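Local coordinates for beta-1,3-glucosyltransferase (Paecilomyces sp. J18, PDB 5JVV), which is a beta-1,3-glucosyltransferase, a beta-rich single-chain protein with two curved sheets and four disulfide bridges, at residues Asp25-Val34 and Leu63-Arg74. Residues are numbered along the deposited sequence; the frame is centred on the assembly and turned at random.
Sequences DPTNGFVHYV and LSLTDIGRKSVR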
loop_
_atom_site.group_PDB
_atom_site.type_symbol
_atom_site.label_atom_id
_atom_site.label_comp_id
_atom_site.label_asym_id
_atom_site.label_seq_id
_atom_site.Cartn_x
_atom_site.Cartn_y
_atom_site.Cartn_z
ATOM N N ASP A 25 -6.527 14.198 -5.305
ATOM C CA ASP A 25 -6.343 13.139 -4.310
ATOM C C ASP A 25 -7.447 13.133 -3.254
ATOM O O ASP A 25 -7.665 14.144 -2.586
ATOM C CB ASP A 25 -4.996 13.317 -3.615
ATOM C CG ASP A 25 -4.704 12.206 -2.631
ATOM O OD1 ASP A 25 -5.256 11.103 -2.808
ATOM O OD2 ASP A 25 -3.933 12.430 -1.672
ATOM N N PRO A 26 -8.141 11.991 -3.087
ATOM C CA PRO A 26 -9.148 11.937 -2.016
ATOM C C PRO A 26 -8.548 12.167 -0.625
ATOM O O PRO A 26 -9.255 12.669 0.259
ATOM C CB PRO A 26 -9.699 10.519 -2.140
ATOM C CG PRO A 26 -9.535 10.203 -3.598
ATOM C CD PRO A 26 -8.192 10.788 -3.939
ATOM N N THR A 27 -7.268 11.841 -0.442
ATOM C CA THR A 27 -6.586 12.087 0.835
ATOM C C THR A 27 -5.886 13.459 0.922
ATOM O O THR A 27 -5.083 13.706 1.835
ATOM C CB THR A 27 -5.623 10.922 1.219
ATOM O OG1 THR A 27 -4.846 10.523 0.078
ATOM C CG2 THR A 27 -6.414 9.726 1.670
ATOM N N ASN A 28 -6.193 14.337 -0.032
ATOM C CA ASN A 28 -5.805 15.749 0.027
ATOM C C ASN A 28 -4.310 15.976 -0.037
ATOM O O ASN A 28 -3.796 16.994 0.444
ATOM C CB ASN A 28 -6.401 16.421 1.269
ATOM C CG ASN A 28 -7.908 16.358 1.280
ATOM O OD1 ASN A 28 -8.562 16.789 0.325
ATOM N ND2 ASN A 28 -8.467 15.781 2.330
ATOM N N GLY A 29 -3.612 15.029 -0.657
ATOM C CA GLY A 29 -2.174 15.122 -0.763
ATOM C C GLY A 29 -1.669 16.161 -1.749
ATOM O O GLY A 29 -2.397 16.633 -2.639
ATOM N N PHE A 30 -0.402 16.524 -1.576
ATOM C CA PHE A 30 0.307 17.382 -2.513
ATOM C C PHE A 30 0.822 16.502 -3.647
ATOM O O PHE A 30 2.035 16.293 -3.808
ATOM C CB PHE A 30 1.452 18.088 -1.784
ATOM C CG PHE A 30 2.186 19.107 -2.615
ATOM C CD1 PHE A 30 1.573 20.293 -2.998
ATOM C CD2 PHE A 30 3.509 18.889 -2.990
ATOM C CE1 PHE A 30 2.257 21.230 -3.744
ATOM C CE2 PHE A 30 4.203 19.821 -3.738
ATOM C CZ PHE A 30 3.581 20.997 -4.117
ATOM N N VAL A 31 -0.122 15.973 -4.421
ATOM C CA VAL A 31 0.177 15.021 -5.483
ATOM C C VAL A 31 -0.617 15.430 -6.716
ATOM O O VAL A 31 -1.715 15.984 -6.607
ATOM C CB VAL A 31 -0.228 13.579 -5.051
ATOM C CG1 VAL A 31 -1.735 13.469 -4.890
ATOM C CG2 VAL A 31 0.281 12.550 -6.036
ATOM N N HIS A 32 -0.055 15.151 -7.886
ATOM C CA HIS A 32 -0.737 15.370 -9.148
ATOM C C HIS A 32 -0.822 14.015 -9.835
ATOM O O HIS A 32 0.120 13.571 -10.496
ATOM C CB HIS A 32 0.049 16.368 -9.995
ATOM C CG HIS A 32 -0.677 16.858 -11.214
ATOM N ND1 HIS A 32 -1.846 16.294 -11.675
ATOM C CD2 HIS A 32 -0.389 17.877 -12.060
ATOM C CE1 HIS A 32 -2.245 16.940 -12.757
ATOM N NE2 HIS A 32 -1.382 17.904 -13.011
ATOM N N TYR A 33 -1.954 13.352 -9.659
ATOM C CA TYR A 33 -2.154 12.043 -10.257
ATOM C C TYR A 33 -2.401 12.221 -11.754
ATOM O O TYR A 33 -3.247 13.029 -12.158
ATOM C CB TYR A 33 -3.339 11.362 -9.601
ATOM C CG TYR A 33 -3.040 10.707 -8.270
ATOM C CD1 TYR A 33 -1.855 10.006 -8.053
ATOM C CD2 TYR A 33 -3.959 10.772 -7.232
ATOM C CE1 TYR A 33 -1.609 9.382 -6.828
ATOM C CE2 TYR A 33 -3.716 10.162 -6.012
ATOM C CZ TYR A 33 -2.541 9.467 -5.820
ATOM O OH TYR A 33 -2.312 8.844 -4.610
ATOM N N VAL A 34 -1.672 11.470 -12.572
ATOM C CA VAL A 34 -1.749 11.633 -14.031
ATOM C C VAL A 34 -2.168 10.355 -14.764
ATOM O O VAL A 34 -2.087 9.251 -14.222
ATOM C CB VAL A 34 -0.432 12.155 -14.622
ATOM C CG1 VAL A 34 -0.105 13.527 -14.041
ATOM C CG2 VAL A 34 0.705 11.167 -14.363
ATOM N N LEU A 63 8.861 22.528 -7.654
ATOM C CA LEU A 63 7.458 22.891 -7.811
ATOM C C LEU A 63 7.051 24.085 -6.968
ATOM O O LEU A 63 7.642 24.365 -5.921
ATOM C CB LEU A 63 6.568 21.708 -7.418
ATOM C CG LEU A 63 6.886 20.381 -8.093
ATOM C CD1 LEU A 63 6.042 19.277 -7.498
ATOM C CD2 LEU A 63 6.636 20.505 -9.598
ATOM N N SER A 64 6.024 24.792 -7.430
ATOM C CA SER A 64 5.418 25.850 -6.625
ATOM C C SER A 64 4.739 25.269 -5.393
ATOM O O SER A 64 4.201 24.156 -5.428
ATOM C CB SER A 64 4.391 26.613 -7.445
ATOM O OG SER A 64 3.718 27.550 -6.618
ATOM N N LEU A 65 4.744 26.021 -4.298
ATOM C CA LEU A 65 4.050 25.573 -3.095
ATOM C C LEU A 65 2.536 25.539 -3.302
ATOM O O LEU A 65 1.817 24.895 -2.543
ATOM C CB LEU A 65 4.395 26.467 -1.905
ATOM C CG LEU A 65 5.867 26.602 -1.522
ATOM C CD1 LEU A 65 5.993 27.404 -0.235
ATOM C CD2 LEU A 65 6.498 25.225 -1.383
ATOM N N THR A 66 2.056 26.225 -4.333
ATOM C CA THR A 66 0.628 26.219 -4.641
ATOM C C THR A 66 0.306 25.415 -5.904
ATOM O O THR A 66 -0.781 25.528 -6.469
ATOM C CB THR A 66 0.053 27.659 -4.722
ATOM O OG1 THR A 66 0.742 28.416 -5.721
ATOM C CG2 THR A 66 0.209 28.361 -3.385
ATOM N N ASP A 67 1.259 24.597 -6.341
ATOM C CA ASP A 67 1.007 23.622 -7.391
ATOM C C ASP A 67 0.018 22.592 -6.854
ATOM O O ASP A 67 -0.142 22.453 -5.634
ATOM C CB ASP A 67 2.321 22.928 -7.767
ATOM C CG ASP A 67 2.302 22.339 -9.161
ATOM O OD1 ASP A 67 2.858 22.976 -10.083
ATOM O OD2 ASP A 67 1.738 21.239 -9.332
ATOM N N ILE A 68 -0.635 21.860 -7.757
ATOM C CA ILE A 68 -1.500 20.749 -7.374
ATOM C C ILE A 68 -0.701 19.756 -6.536
ATOM O O ILE A 68 -1.168 19.269 -5.506
ATOM C CB ILE A 68 -2.064 20.033 -8.631
ATOM C CG1 ILE A 68 -2.982 20.978 -9.414
ATOM C CG2 ILE A 68 -2.815 18.773 -8.248
ATOM C CD1 ILE A 68 -3.457 20.426 -10.751
ATOM N N GLY A 69 0.514 19.463 -6.995
ATOM C CA GLY A 69 1.392 18.581 -6.250
ATOM C C GLY A 69 2.400 17.901 -7.145
ATOM O O GLY A 69 2.466 18.161 -8.350
ATOM N N ARG A 70 3.195 17.021 -6.550
ATOM C CA ARG A 70 4.233 16.313 -7.293
ATOM C C ARG A 70 3.595 15.146 -8.033
ATOM O O ARG A 70 2.770 14.425 -7.470
ATOM C CB ARG A 70 5.316 15.816 -6.324
ATOM C CG ARG A 70 6.463 15.078 -6.997
ATOM C CD ARG A 70 7.727 15.013 -6.111
ATOM N NE ARG A 70 8.305 16.338 -5.867
ATOM C CZ ARG A 70 8.936 17.085 -6.777
ATOM N NH1 ARG A 70 9.097 16.660 -8.028
ATOM N NH2 ARG A 70 9.410 18.279 -6.430
ATOM N N LYS A 71 3.965 14.961 -9.300
ATOM C CA LYS A 71 3.310 13.949 -10.129
ATOM C C LYS A 71 3.560 12.524 -9.682
ATOM O O LYS A 71 4.672 12.147 -9.307
ATOM C CB LYS A 71 3.714 14.105 -11.594
ATOM C CG LYS A 71 3.084 15.323 -12.239
ATOM C CD LYS A 71 3.774 15.639 -13.543
ATOM C CE LYS A 71 3.134 16.835 -14.202
ATOM N NZ LYS A 71 3.879 17.192 -15.449
ATOM N N SER A 72 2.504 11.728 -9.758
ATOM C CA SER A 72 2.535 10.346 -9.323
ATOM C C SER A 72 1.395 9.636 -10.041
ATOM O O SER A 72 0.719 10.229 -10.899
ATOM C CB SER A 72 2.361 10.279 -7.799
ATOM O OG SER A 72 2.544 8.957 -7.296
ATOM N N VAL A 73 1.188 8.372 -9.700
ATOM C CA VAL A 73 0.083 7.600 -10.256
ATOM C C VAL A 73 -0.662 6.818 -9.177
ATOM O O VAL A 73 -0.136 6.551 -8.075
ATOM C CB VAL A 73 0.546 6.634 -11.373
ATOM C CG1 VAL A 73 1.069 7.420 -12.577
ATOM C CG2 VAL A 73 1.603 5.648 -10.847
ATOM N N ARG A 74 -1.909 6.482 -9.491
ATOM C CA ARG A 74 -2.747 5.692 -8.612
ATOM C C ARG A 74 -3.495 4.719 -9.510
ATOM O O ARG A 74 -4.331 5.121 -10.333
ATOM C CB ARG A 74 -3.701 6.597 -7.810
ATOM C CG ARG A 74 -4.829 5.853 -7.120
ATOM C CD ARG A 74 -5.530 6.712 -6.070
ATOM N NE ARG A 74 -6.860 6.186 -5.744
ATOM C CZ ARG A 74 -7.549 6.492 -4.645
ATOM N NH1 ARG A 74 -7.023 7.284 -3.726
ATOM N NH2 ARG A 74 -8.757 5.978 -4.455
HETATM O O HOH W 1 -4.471 8.476 -2.917
HETATM O O HOH W 2 -2.772 7.746 -11.968
#
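Phe30 lays one face of its ring flat on Gly69, whose CA stands 3.6 Å from the ring centroid and only 6° off the normal, a CH-pi contact over the middle of the ring. With CG anti to the backbone N (chi1 -175°), the ring swings into the loop 63-69, where Ser64 O meets its edge, 3.5 Å from CZ. Just beyond, strands 31-33 and 70-72 pair in parallel. Arg70 N donates to Phe30 O, His32 N to Arg70 O at 2.9 Å, Ser72 N to His32 O, and Val34 N to Ser72 O.

Along each strand the side chains alternate between the two faces of the sheet. On the face of Val31, Tyr33, Arg70 and Ser72, the tyrosine ring is sandwiched between Val31 CG2 and Arg74 CB, the latter 3.7 Å from its centroid. On the face of His32 and Lys71, the imidazole lies between Ile68 CD1 and Val34 CG1, and Lys71 runs alongside before its amine reaches Glu42.

A water links the far end, accepting from Arg74 NH1, donating to Asp25 OD1 at 2.7 Å and hydrogen-bonded to Tyr33 OH at 2.8 Å. Arg74 NE is paired with Glu76. Asp25 is itself fixed by the turn it starts: OD2 accepts from Thr27 OG1 and Gly29 N, both from the same face of the carboxylate, and OD1 takes Thr27 N in an Asx turn. The Phe30 side chain also touches Ile274, Val277 and Ala278 of helix 269-279.

The short parallel pairing thus joins an aromatic ring packed against glycine and backbone carbonyls at one end to a water-mediated polar network at the other, where the neighbouring arginine probably helps keep Asp25 ionised.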